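Local coordinates for phenylalanyl-tRNA synthetase beta chain (Bacteroides fragilis, PDB 3IG2), which forms part of the synthetase that charges tRNA(Phe) with phenylalanine at the expense of ATP, this chain being the core domain of its beta subunit, at residues A33-G38 and G69-A74; E40-K45 and R62-F67. One frame throughout, in Å; residues are numbered along the deposited sequence.

Interaction 1: residues A33-G38 and G69-A74; sequences AAYYDG and GLESIA
Glu71 OE2 meets the edge of the Tyr35 ring, lying in its plane beside the hydroxyl, while the carboxylate itself is turned 60° from that plane. The rings of Phe67 and Phe196 also meet Tyr35, each at an inclined angle. The contact belongs to the class II synthetase-like core of the beta subunit, where the short 3-10 turn 33-36, which follows strand 30-31, faces helix 66-75. On another side of that helix, Ile73 packs against Trp118 and Thr120 of strand 109-121, so the helix rests on the large mixed sheet and Glu71 reaches from it to the turn. The approach is made by two side chains, since Tyr35 CA and Leu70 CA, the nearest pair, are 11.4 Å apart, and only 77 Å² is buried in all. Tyr35 puts CG beside its backbone N, anti to the carbonyl carbon (chi1 -74°), which sends the ring toward the helix. Glu71 starts off in the same way and then runs extended beyond CG, bringing its carboxylate to the hydroxyl. Both residues are partly exposed, and the bond lies at the surface. The turn is braced by the backbone bond from Tyr36 N to Ala33 O, 2.9 Å long, and the helix by Ala74 N to Leu70 O at 3.0 Å. Tyr35 OH is the donor and Glu71 OE2 the acceptor of the one hydrogen bond across the contact; its modelled length of 2.4 Å is very short and doubtful in detail. OE2 sits on the CE2 side of the hydroxyl, 3.3 Å from Tyr35 CE2, whereas Glu71 OE1 is farther off, 4.6 Å from Tyr35 OH.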
loop_
_atom_site.group_PDB
_atom_site.type_symbol
_atom_site.label_atom_id
_atom_site.label_comp_id
_atom_site.label_asym_id
_atom_site.label_seq_id
_atom_site.Cartn_x
_atom_site.Cartn_y
_atom_site.Cartn_z
ATOM N N ALA B 33 -38.710 -14.586 4.202
ATOM C CA ALA B 33 -39.127 -14.740 5.595
ATOM C C ALA B 33 -38.513 -16.004 6.264
ATOM O O ALA B 33 -38.198 -15.997 7.457
ATOM C CB ALA B 33 -40.687 -14.769 5.686
ATOM N N ALA B 34 -38.314 -17.061 5.477
ATOM C CA ALA B 34 -37.837 -18.343 6.003
ATOM C C ALA B 34 -36.396 -18.256 6.505
ATOM O O ALA B 34 -35.981 -19.075 7.310
ATOM C CB ALA B 34 -37.998 -19.456 4.962
ATOM N N TYR B 35 -35.648 -17.245 6.059
ATOM C CA TYR B 35 -34.328 -17.006 6.600
ATOM C C TYR B 35 -34.405 -16.757 8.108
ATOM O O TYR B 35 -33.481 -17.054 8.834
ATOM C CB TYR B 35 -33.693 -15.782 5.959
ATOM C CG TYR B 35 -33.188 -15.899 4.530
ATOM C CD1 TYR B 35 -32.895 -17.137 3.947
ATOM C CD2 TYR B 35 -32.963 -14.738 3.782
ATOM C CE1 TYR B 35 -32.376 -17.207 2.654
ATOM C CE2 TYR B 35 -32.440 -14.788 2.492
ATOM C CZ TYR B 35 -32.152 -16.028 1.943
ATOM O OH TYR B 35 -31.662 -16.079 0.682
ATOM N N TYR B 36 -35.523 -16.212 8.573
ATOM C CA TYR B 36 -35.656 -15.816 9.966
ATOM C C TYR B 36 -36.230 -16.921 10.879
ATOM O O TYR B 36 -36.355 -16.732 12.086
ATOM C CB TYR B 36 -36.481 -14.518 10.036
ATOM C CG TYR B 36 -35.810 -13.369 9.306
ATOM C CD1 TYR B 36 -34.947 -12.489 9.984
ATOM C CD2 TYR B 36 -36.000 -13.175 7.927
ATOM C CE1 TYR B 36 -34.310 -11.443 9.315
ATOM C CE2 TYR B 36 -35.367 -12.131 7.258
ATOM C CZ TYR B 36 -34.520 -11.272 7.960
ATOM O OH TYR B 36 -33.904 -10.235 7.295
ATOM N N ASP B 37 -36.554 -18.072 10.301
ATOM C CA ASP B 37 -37.160 -19.178 11.048
ATOM C C ASP B 37 -36.369 -19.575 12.277
ATOM O O ASP B 37 -35.182 -19.887 12.194
ATOM C CB ASP B 37 -37.336 -20.392 10.142
ATOM C CG ASP B 37 -38.542 -20.265 9.232
ATOM O OD1 ASP B 37 -38.567 -20.926 8.160
ATOM O OD2 ASP B 37 -39.478 -19.516 9.604
ATOM N N GLY B 38 -37.036 -19.538 13.421
ATOM C CA GLY B 38 -36.438 -19.979 14.672
ATOM C C GLY B 38 -35.305 -19.113 15.193
ATOM O O GLY B 38 -34.629 -19.489 16.148
ATOM N N GLY B 69 -25.750 -10.127 2.282
ATOM C CA GLY B 69 -24.293 -10.231 2.167
ATOM C C GLY B 69 -23.821 -11.678 2.010
ATOM O O GLY B 69 -22.865 -11.935 1.287
ATOM N N LEU B 70 -24.482 -12.620 2.681
ATOM C CA LEU B 70 -24.110 -14.029 2.539
ATOM C C LEU B 70 -24.454 -14.522 1.143
ATOM O O LEU B 70 -23.686 -15.266 0.577
ATOM C CB LEU B 70 -24.762 -14.921 3.595
ATOM C CG LEU B 70 -24.367 -14.710 5.057
ATOM C CD1 LEU B 70 -25.149 -15.662 5.932
ATOM C CD2 LEU B 70 -22.864 -14.854 5.306
ATOM N N GLU B 71 -25.591 -14.097 0.598
ATOM C CA GLU B 71 -25.933 -14.360 -0.807
ATOM C C GLU B 71 -24.865 -13.806 -1.769
ATOM O O GLU B 71 -24.440 -14.502 -2.695
ATOM C CB GLU B 71 -27.288 -13.770 -1.171
ATOM C CG GLU B 71 -28.488 -14.412 -0.497
ATOM C CD GLU B 71 -29.752 -13.550 -0.633
ATOM O OE1 GLU B 71 -29.638 -12.418 -1.135
ATOM O OE2 GLU B 71 -30.863 -14.000 -0.274
ATOM N N SER B 72 -24.431 -12.565 -1.518
ATOM C CA SER B 72 -23.403 -11.905 -2.336
ATOM C C SER B 72 -22.083 -12.661 -2.287
ATOM O O SER B 72 -21.423 -12.800 -3.305
ATOM C CB SER B 72 -23.175 -10.455 -1.884
ATOM O OG SER B 72 -24.333 -9.651 -2.049
ATOM N N ILE B 73 -21.690 -13.134 -1.104
ATOM C CA ILE B 73 -20.441 -13.901 -0.949
ATOM C C ILE B 73 -20.543 -15.192 -1.755
ATOM O O ILE B 73 -19.623 -15.528 -2.516
ATOM C CB ILE B 73 -20.087 -14.191 0.535
ATOM C CG1 ILE B 73 -19.495 -12.941 1.208
ATOM C CG2 ILE B 73 -19.072 -15.322 0.622
ATOM C CD1 ILE B 73 -19.583 -12.954 2.719
ATOM N N ALA B 74 -21.673 -15.882 -1.597
ATOM C CA ALA B 74 -22.002 -17.058 -2.397
ATOM C C ALA B 74 -21.880 -16.817 -3.914
ATOM O O ALA B 74 -21.238 -17.618 -4.605
ATOM C CB ALA B 74 -23.391 -17.582 -2.037
#

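Interaction 2: residues E40-K45 and R62-F67; sequences ESYPSK and RQTLLF
Tyr42 and Thr64 meet through a CH-pi contact. Thr64 CB stands over one face of the Tyr42 ring, 3.9 Å from its centroid and only 7° off the normal, so this carbon sits over the ring centre. The two side chains cross at about a right angle. Tyr42 CG lies beside its backbone N and anti to the carbonyl carbon, which turns the ring toward 62-67.

Van der Waals packing continues along Gln63. Its chain, extended beyond CG, passes the tyrosine so that Gln63 CD comes 3.7 Å from Tyr42 CB, with the amide and ring planes almost perpendicular at 88°. The glutamine side chain crosses Pro43 at about a right angle, near Pro43 CD. Pro43 O and Gln63 OE1 are 2.9 Å apart in the model, but this amide is probably turned over; with it turned back, its nitrogen would face Pro43 O and might bond to it. Within the class II synthetase-like core, 40-45 belongs to the loop that joins strand 30-31 to strand 48-49. Residues 62-67 lead out of strand 60-61 into helix 66-75. Tyr42 also touches Asp206, and Thr64 touches Tyr204, both on strand 200-207 of the large sheet.

The polar bonds gather on Thr64 OG1, which sits anti to its backbone N. It accepts from Leu66 N at 3.1 Å, an almost straight bond (172°) that caps the turn entering the helix. A water adds a second partner, 2.7 Å from Thr64 OG1, and bridges to Tyr42 OH at 3.0 Å. Just before Tyr42, Glu40 N and Ser41 OG both bond to the carboxylate of Asp166.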
loop_
_atom_site.group_PDB
_atom_site.type_symbol
_atom_site.label_atom_id
_atom_site.label_comp_id
_atom_site.label_asym_id
_atom_site.label_seq_id
_atom_site.Cartn_x
_atom_site.Cartn_y
_atom_site.Cartn_z
ATOM N N GLU B 40 -33.561 -16.011 17.150
ATOM C CA GLU B 40 -33.838 -15.229 18.349
ATOM C C GLU B 40 -33.323 -13.806 18.189
ATOM O O GLU B 40 -33.887 -12.883 18.763
ATOM C CB GLU B 40 -33.223 -15.886 19.598
ATOM N N SER B 41 -32.264 -13.614 17.405
ATOM C CA SER B 41 -31.678 -12.284 17.291
ATOM C C SER B 41 -32.561 -11.371 16.438
ATOM O O SER B 41 -32.741 -10.198 16.767
ATOM C CB SER B 41 -30.248 -12.364 16.751
ATOM O OG SER B 41 -30.212 -13.128 15.556
ATOM N N TYR B 42 -33.114 -11.916 15.356
ATOM C CA TYR B 42 -34.106 -11.202 14.517
ATOM C C TYR B 42 -35.312 -12.095 14.319
ATOM O O TYR B 42 -35.419 -12.751 13.286
ATOM C CB TYR B 42 -33.523 -10.768 13.150
ATOM C CG TYR B 42 -32.329 -9.871 13.347
ATOM C CD1 TYR B 42 -32.483 -8.496 13.543
ATOM C CD2 TYR B 42 -31.052 -10.416 13.394
ATOM C CE1 TYR B 42 -31.365 -7.685 13.789
ATOM C CE2 TYR B 42 -29.955 -9.637 13.624
ATOM C CZ TYR B 42 -30.109 -8.282 13.821
ATOM O OH TYR B 42 -28.971 -7.562 14.054
ATOM N N PRO B 43 -36.230 -12.108 15.304
ATOM C CA PRO B 43 -37.315 -13.086 15.287
ATOM C C PRO B 43 -38.265 -12.931 14.120
ATOM O O PRO B 43 -38.531 -11.826 13.631
ATOM C CB PRO B 43 -38.056 -12.826 16.597
ATOM C CG PRO B 43 -37.123 -11.996 17.413
ATOM C CD PRO B 43 -36.316 -11.221 16.477
ATOM N N SER B 44 -38.761 -14.068 13.675
ATOM C CA SER B 44 -39.739 -14.129 12.631
ATOM C C SER B 44 -40.973 -13.250 12.962
ATOM O O SER B 44 -41.533 -12.592 12.080
ATOM C CB SER B 44 -40.067 -15.604 12.407
ATOM O OG SER B 44 -41.370 -15.795 11.974
ATOM N N LYS B 45 -41.352 -13.186 14.237
ATOM C CA LYS B 45 -42.535 -12.414 14.607
ATOM C C LYS B 45 -42.347 -10.916 14.451
ATOM O O LYS B 45 -43.332 -10.192 14.432
ATOM C CB LYS B 45 -43.011 -12.746 16.022
ATOM C CG LYS B 45 -42.059 -12.378 17.155
ATOM C CD LYS B 45 -42.742 -12.645 18.535
ATOM C CE LYS B 45 -41.746 -12.578 19.684
ATOM N NZ LYS B 45 -40.697 -11.524 19.447
ATOM N N ARG B 62 -36.450 -6.803 4.757
ATOM C CA ARG B 62 -35.366 -7.357 5.581
ATOM C C ARG B 62 -35.324 -6.750 6.987
ATOM O O ARG B 62 -35.579 -5.556 7.191
ATOM C CB ARG B 62 -34.009 -7.181 4.895
ATOM C CG ARG B 62 -33.652 -5.720 4.623
ATOM C CD ARG B 62 -32.263 -5.594 3.926
ATOM N NE ARG B 62 -32.001 -4.190 3.633
ATOM C CZ ARG B 62 -31.177 -3.736 2.691
ATOM N NH1 ARG B 62 -30.512 -4.579 1.909
ATOM N NH2 ARG B 62 -31.036 -2.426 2.534
ATOM N N GLN B 63 -34.999 -7.602 7.951
ATOM C CA GLN B 63 -34.800 -7.176 9.329
ATOM C C GLN B 63 -33.323 -6.949 9.602
ATOM O O GLN B 63 -32.970 -6.201 10.500
ATOM C CB GLN B 63 -35.316 -8.255 10.276
ATOM C CG GLN B 63 -36.016 -7.707 11.473
ATOM C CD GLN B 63 -36.542 -8.793 12.424
ATOM O OE1 GLN B 63 -37.101 -9.834 12.006
ATOM N NE2 GLN B 63 -36.397 -8.530 13.707
ATOM N N THR B 64 -32.468 -7.645 8.842
ATOM C CA THR B 64 -31.021 -7.538 8.995
ATOM C C THR B 64 -30.394 -7.456 7.611
ATOM O O THR B 64 -30.924 -8.049 6.648
ATOM C CB THR B 64 -30.415 -8.761 9.788
ATOM O OG1 THR B 64 -28.991 -8.637 9.876
ATOM C CG2 THR B 64 -30.761 -10.112 9.139
ATOM N N LEU B 65 -29.253 -6.787 7.526
ATOM C CA LEU B 65 -28.423 -6.861 6.320
ATOM C C LEU B 65 -27.727 -8.190 6.089
ATOM O O LEU B 65 -27.304 -8.502 4.958
ATOM C CB LEU B 65 -27.345 -5.773 6.352
ATOM C CG LEU B 65 -27.856 -4.313 6.345
ATOM C CD1 LEU B 65 -26.678 -3.410 6.229
ATOM C CD2 LEU B 65 -28.807 -4.101 5.205
ATOM N N LEU B 66 -27.555 -8.972 7.137
ATOM C CA LEU B 66 -26.646 -10.120 7.060
ATOM C C LEU B 66 -26.858 -10.993 5.828
ATOM O O LEU B 66 -25.900 -11.288 5.077
ATOM C CB LEU B 66 -26.825 -10.997 8.293
ATOM C CG LEU B 66 -26.113 -12.339 8.281
ATOM C CD1 LEU B 66 -24.608 -12.132 8.272
ATOM C CD2 LEU B 66 -26.529 -13.111 9.512
ATOM N N PHE B 67 -28.099 -11.446 5.643
ATOM C CA PHE B 67 -28.370 -12.499 4.661
ATOM C C PHE B 67 -28.063 -12.106 3.217
ATOM O O PHE B 67 -27.513 -12.906 2.457
ATOM C CB PHE B 67 -29.799 -13.005 4.796
ATOM C CG PHE B 67 -30.120 -13.515 6.174
ATOM C CD1 PHE B 67 -29.361 -14.523 6.749
ATOM C CD2 PHE B 67 -31.190 -13.000 6.888
ATOM C CE1 PHE B 67 -29.673 -15.004 8.013
ATOM C CE2 PHE B 67 -31.507 -13.480 8.151
ATOM C CZ PHE B 67 -30.755 -14.468 8.716
HETATM O O HOH W 1 -27.176 -7.659 11.646
#

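How the interactions relate
The centres of the two interactions lie about 9 Å apart, on the same side of the chain's centre. Along the chain the order is 33-38, 40-45, 62-67 and 69-74, so interaction 2 falls within the span bracketed by interaction 1. The first two segments belong to one loop between strands 30-31 and 48-49; the last two form the entry and body of helix 66-75. Tyr36 joins the pair directly: its OH lies 2.9 Å from Gln63 N, a probable hydrogen bond, and its CD1 packs 3.3 Å from Tyr42 O. The loop is therefore fastened to the helix and its entry at successive points within a single core domain.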